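Local coordinates for protein LYND (PDB 4V1T) that probably acts as an ATP-dependent YcaO cyclodehydratase that turns cysteine side chains of a precursor peptide into azoline heterocycles, at residues T4-V15 with L45-E57. Residues are numbered along the deposited sequence; the frame is centred on the assembly and turned at random.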
loop_
_atom_site.group_PDB
_atom_site.type_symbol
_atom_site.label_atom_id
_atom_site.label_comp_id
_atom_site.label_asym_id
_atom_site.label_seq_id
_atom_site.Cartn_x
_atom_site.Cartn_y
_atom_site.Cartn_z
ATOM N N THR B 4 1.379 6.006 51.724
ATOM C CA THR B 4 2.765 5.568 51.505
ATOM C C THR B 4 3.049 4.927 50.122
ATOM O O THR B 4 4.059 4.239 49.969
ATOM C CB THR B 4 3.195 4.577 52.619
ATOM O OG1 THR B 4 2.311 3.452 52.636
ATOM C CG2 THR B 4 3.163 5.241 53.994
ATOM N N PRO B 5 2.185 5.159 49.104
ATOM C CA PRO B 5 2.586 4.630 47.795
ATOM C C PRO B 5 3.633 5.504 47.116
ATOM O O PRO B 5 3.693 6.703 47.359
ATOM C CB PRO B 5 1.283 4.640 46.996
ATOM C CG PRO B 5 0.500 5.750 47.578
ATOM C CD PRO B 5 0.839 5.767 49.044
ATOM N N LEU B 6 4.450 4.899 46.268
ATOM C CA LEU B 6 5.500 5.633 45.584
ATOM C C LEU B 6 4.981 6.301 44.314
ATOM O O LEU B 6 4.299 5.678 43.500
ATOM C CB LEU B 6 6.656 4.696 45.255
ATOM C CG LEU B 6 7.351 4.093 46.478
ATOM C CD1 LEU B 6 8.300 2.993 46.043
ATOM C CD2 LEU B 6 8.088 5.169 47.269
ATOM N N LEU B 7 5.307 7.582 44.164
ATOM C CA LEU B 7 4.923 8.351 42.989
ATOM C C LEU B 7 6.057 8.385 41.982
ATOM O O LEU B 7 7.228 8.427 42.347
ATOM C CB LEU B 7 4.545 9.775 43.382
ATOM C CG LEU B 7 3.373 9.924 44.344
ATOM C CD1 LEU B 7 3.231 11.383 44.729
ATOM C CD2 LEU B 7 2.089 9.404 43.713
ATOM N N GLN B 8 5.706 8.349 40.706
ATOM C CA GLN B 8 6.699 8.479 39.659
ATOM C C GLN B 8 6.062 8.869 38.334
ATOM O O GLN B 8 4.945 8.462 38.010
ATOM C CB GLN B 8 7.494 7.181 39.485
ATOM C CG GLN B 8 6.705 6.006 38.934
ATOM C CD GLN B 8 7.591 4.832 38.520
ATOM O OE1 GLN B 8 8.816 4.938 38.446
ATOM N NE2 GLN B 8 6.961 3.706 38.239
ATOM N N ILE B 9 6.782 9.685 37.576
ATOM C CA ILE B 9 6.466 9.870 36.181
ATOM C C ILE B 9 6.683 8.507 35.538
ATOM O O ILE B 9 7.652 7.802 35.827
ATOM C CB ILE B 9 7.345 10.929 35.508
ATOM C CG1 ILE B 9 7.178 12.288 36.197
ATOM C CG2 ILE B 9 6.983 11.060 34.039
ATOM C CD1 ILE B 9 5.763 12.844 36.195
ATOM N N GLN B 10 5.760 8.127 34.678
ATOM C CA GLN B 10 5.765 6.779 34.133
ATOM C C GLN B 10 7.108 6.419 33.526
ATOM O O GLN B 10 7.670 7.202 32.770
ATOM C CB GLN B 10 4.622 6.583 33.130
ATOM C CG GLN B 10 4.274 7.755 32.222
ATOM C CD GLN B 10 2.790 7.754 31.899
ATOM O OE1 GLN B 10 1.962 7.392 32.741
ATOM N NE2 GLN B 10 2.445 8.124 30.678
ATOM N N PRO B 11 7.623 5.229 33.880
ATOM C CA PRO B 11 9.047 4.906 33.757
ATOM C C PRO B 11 9.564 4.674 32.348
ATOM O O PRO B 11 10.760 4.434 32.187
ATOM C CB PRO B 11 9.185 3.635 34.594
ATOM C CG PRO B 11 7.855 2.998 34.529
ATOM C CD PRO B 11 6.867 4.124 34.498
ATOM N N HIS B 12 8.701 4.756 31.341
ATOM C CA HIS B 12 9.166 4.585 29.969
ATOM C C HIS B 12 9.739 5.905 29.455
ATOM O O HIS B 12 10.378 5.946 28.413
ATOM C CB HIS B 12 8.045 4.058 29.066
ATOM C CG HIS B 12 6.925 5.023 28.834
ATOM N ND1 HIS B 12 6.958 5.966 27.836
ATOM C CD2 HIS B 12 5.724 5.167 29.446
ATOM C CE1 HIS B 12 5.835 6.659 27.847
ATOM N NE2 HIS B 12 5.068 6.191 28.813
ATOM N N PHE B 13 9.522 6.978 30.213
ATOM C CA PHE B 13 10.082 8.279 29.881
ATOM C C PHE B 13 11.460 8.482 30.497
ATOM O O PHE B 13 11.680 8.191 31.666
ATOM C CB PHE B 13 9.160 9.400 30.355
ATOM C CG PHE B 13 7.932 9.579 29.511
ATOM C CD1 PHE B 13 8.032 9.666 28.128
ATOM C CD2 PHE B 13 6.675 9.662 30.097
ATOM C CE1 PHE B 13 6.901 9.819 27.348
ATOM C CE2 PHE B 13 5.543 9.818 29.323
ATOM C CZ PHE B 13 5.654 9.892 27.946
ATOM N N HIS B 14 12.389 8.969 29.689
ATOM C CA HIS B 14 13.617 9.553 30.206
ATOM C C HIS B 14 13.334 11.028 30.499
ATOM O O HIS B 14 12.908 11.776 29.616
ATOM C CB HIS B 14 14.759 9.398 29.205
ATOM C CG HIS B 14 15.932 10.277 29.490
ATOM N ND1 HIS B 14 16.603 10.256 30.692
ATOM C CD2 HIS B 14 16.551 11.208 28.729
ATOM C CE1 HIS B 14 17.585 11.139 30.661
ATOM N NE2 HIS B 14 17.575 11.732 29.480
ATOM N N VAL B 15 13.556 11.433 31.742
ATOM C CA VAL B 15 13.278 12.790 32.179
ATOM C C VAL B 15 14.514 13.670 32.003
ATOM O O VAL B 15 15.560 13.406 32.590
ATOM C CB VAL B 15 12.835 12.809 33.663
ATOM C CG1 VAL B 15 12.669 14.243 34.166
ATOM C CG2 VAL B 15 11.532 12.049 33.824
ATOM N N LEU B 45 12.067 14.467 41.615
ATOM C CA LEU B 45 11.630 13.725 42.803
ATOM C C LEU B 45 10.502 12.738 42.491
ATOM O O LEU B 45 9.932 12.130 43.403
ATOM C CB LEU B 45 11.173 14.690 43.901
ATOM C CG LEU B 45 12.143 15.826 44.252
ATOM C CD1 LEU B 45 11.612 16.634 45.421
ATOM C CD2 LEU B 45 13.543 15.298 44.553
ATOM N N LEU B 46 10.179 12.597 41.209
ATOM C CA LEU B 46 9.162 11.665 40.756
ATOM C C LEU B 46 9.810 10.547 39.947
ATOM O O LEU B 46 9.364 10.207 38.865
ATOM C CB LEU B 46 8.113 12.398 39.921
ATOM C CG LEU B 46 7.274 13.442 40.659
ATOM C CD1 LEU B 46 6.371 14.167 39.680
ATOM C CD2 LEU B 46 6.438 12.780 41.744
ATOM N N ASN B 47 10.882 9.987 40.488
ATOM C CA ASN B 47 11.616 8.923 39.822
ATOM C C ASN B 47 11.297 7.554 40.417
ATOM O O ASN B 47 11.773 6.539 39.928
ATOM C CB ASN B 47 13.118 9.194 39.895
ATOM C CG ASN B 47 13.610 9.386 41.315
ATOM O OD1 ASN B 47 12.860 9.220 42.280
ATOM N ND2 ASN B 47 14.881 9.751 41.450
ATOM N N GLY B 48 10.496 7.537 41.479
ATOM C CA GLY B 48 10.047 6.300 42.094
ATOM C C GLY B 48 10.612 6.032 43.479
ATOM O O GLY B 48 10.241 5.042 44.111
ATOM N N GLN B 49 11.502 6.902 43.956
ATOM C CA GLN B 49 12.126 6.738 45.275
ATOM C C GLN B 49 11.380 7.501 46.373
ATOM O O GLN B 49 11.807 7.491 47.525
ATOM C CB GLN B 49 13.586 7.217 45.260
ATOM C CG GLN B 49 14.431 6.745 44.084
ATOM C CD GLN B 49 15.840 7.326 44.113
ATOM O OE1 GLN B 49 16.031 8.520 44.350
ATOM N NE2 GLN B 49 16.832 6.480 43.869
ATOM N N TYR B 50 10.272 8.152 46.023
ATOM C CA TYR B 50 9.613 9.089 46.944
ATOM C C TYR B 50 8.107 8.896 47.051
ATOM O O TYR B 50 7.415 8.682 46.054
ATOM C CB TYR B 50 9.879 10.528 46.506
ATOM C CG TYR B 50 11.335 10.937 46.521
ATOM C CD1 TYR B 50 12.159 10.691 45.429
ATOM C CD2 TYR B 50 11.879 11.580 47.619
ATOM C CE1 TYR B 50 13.486 11.071 45.438
ATOM C CE2 TYR B 50 13.202 11.962 47.638
ATOM C CZ TYR B 50 13.999 11.706 46.544
ATOM O OH TYR B 50 15.316 12.086 46.556
ATOM N N THR B 51 7.622 8.969 48.285
ATOM C CA THR B 51 6.203 9.101 48.585
ATOM C C THR B 51 5.879 10.595 48.589
ATOM O O THR B 51 6.790 11.426 48.645
ATOM C CB THR B 51 5.863 8.478 49.957
ATOM O OG1 THR B 51 6.245 7.098 49.962
ATOM C CG2 THR B 51 4.383 8.561 50.271
ATOM N N LEU B 52 4.596 10.940 48.506
ATOM C CA LEU B 52 4.160 12.327 48.629
ATOM C C LEU B 52 4.731 12.963 49.890
ATOM O O LEU B 52 5.305 14.045 49.842
ATOM C CB LEU B 52 2.632 12.410 48.651
ATOM C CG LEU B 52 2.037 13.819 48.819
ATOM C CD1 LEU B 52 2.345 14.678 47.603
ATOM C CD2 LEU B 52 0.538 13.748 49.054
ATOM N N GLU B 53 4.573 12.276 51.010
ATOM C CA GLU B 53 5.077 12.754 52.289
ATOM C C GLU B 53 6.535 13.182 52.161
ATOM O O GLU B 53 6.927 14.253 52.620
ATOM C CB GLU B 53 4.927 11.665 53.355
ATOM C CG GLU B 53 3.488 11.229 53.590
ATOM C CD GLU B 53 3.388 10.031 54.508
ATOM O OE1 GLU B 53 4.436 9.442 54.836
ATOM O OE2 GLU B 53 2.255 9.678 54.897
ATOM N N GLN B 54 7.329 12.349 51.499
ATOM C CA GLN B 54 8.760 12.591 51.372
ATOM C C GLN B 54 9.081 13.785 50.477
ATOM O O GLN B 54 10.030 14.517 50.736
ATOM C CB GLN B 54 9.450 11.338 50.841
ATOM C CG GLN B 54 9.523 10.211 51.856
ATOM C CD GLN B 54 9.683 8.861 51.197
ATOM O OE1 GLN B 54 8.701 8.170 50.947
ATOM N NE2 GLN B 54 10.919 8.490 50.887
ATOM N N ILE B 55 8.293 13.971 49.424
ATOM C CA ILE B 55 8.485 15.083 48.498
ATOM C C ILE B 55 8.132 16.410 49.165
ATOM O O ILE B 55 8.808 17.416 48.947
ATOM C CB ILE B 55 7.627 14.923 47.227
ATOM C CG1 ILE B 55 8.041 13.658 46.459
ATOM C CG2 ILE B 55 7.769 16.146 46.313
ATOM C CD1 ILE B 55 7.017 13.184 45.453
ATOM N N VAL B 56 7.073 16.403 49.969
ATOM C CA VAL B 56 6.610 17.610 50.644
ATOM C C VAL B 56 7.665 18.141 51.622
ATOM O O VAL B 56 7.824 19.358 51.770
ATOM C CB VAL B 56 5.281 17.359 51.400
ATOM C CG1 VAL B 56 4.882 18.573 52.236
ATOM C CG2 VAL B 56 4.170 17.022 50.416
ATOM N N GLU B 57 8.373 17.229 52.287
ATOM C CA GLU B 57 9.429 17.627 53.210
ATOM C C GLU B 57 10.730 17.881 52.449
ATOM O O GLU B 57 11.497 18.778 52.792
ATOM C CB GLU B 57 9.619 16.578 54.315
ATOM C CG GLU B 57 10.769 15.595 54.118
ATOM C CD GLU B 57 11.004 14.730 55.346
ATOM O OE1 GLU B 57 10.268 14.889 56.350
ATOM O OE2 GLU B 57 11.936 13.897 55.313
HETATM O O HOH W 1 9.430 9.457 43.401
#
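Strand 6-9, central in the small antiparallel sheet of the winged helix-turn-helix region, meets the turn and short strand that lead into helix 52-58. Leu7 N donates to Tyr50 O (3.0 Å), and Ile9 N donates to Leu46 O (2.9 Å), tilted 26° from the carbonyl plane. Between these bonds the chain turns a corner at Gly48 and Gln49. A water here bridges the two backbones, within hydrogen-bonding distance of Leu7 O and Leu45 O and accepting from Gly48 N. Asn47 OD1 accepts from Gln49 N (3.2 Å), an Asx turn within this corner. Gly48 has a phi of 111°, where a CB would be jammed against the carbonyl O of Asn47 and also come tight on Gln8 OE1.

On the face turned to the helices, Leu7, Ile9, Leu46, Leu52 and Ile55 come together. Leu46 CD1 meets Ile9 CD1 at 3.8 Å, while its other methyl, CD2, packs on Leu7 CB. Leu7 has CG anti to its carbonyl carbon (chi1 -61°), which carries CD1 over to Leu52 CB (4.1 Å); the two side chains run alongside, pointing the same way. Leu72 of helix 65-78 touches Leu7, Leu46 and Leu52, so the strand and the helices of the winged-helix fold share one apolar layer. Strand 81-83 pairs with the other edge of strand 6-9.

Thr51, the N-cap residue before helix 52-58, lies against the backbone of Thr4 and Pro5. Its CG2 sits 3.5 Å from Pro5 O. OG1 turns to Gln54 OE1 (2.9 Å), nearly in line with the amide C=O, and Thr51 N reaches the same oxygen from above the amide plane. With an alanine here, Gln54 OE1 would probably lose its hydroxyl partner, its amide held less firmly, and a gap would open beside Pro5 O.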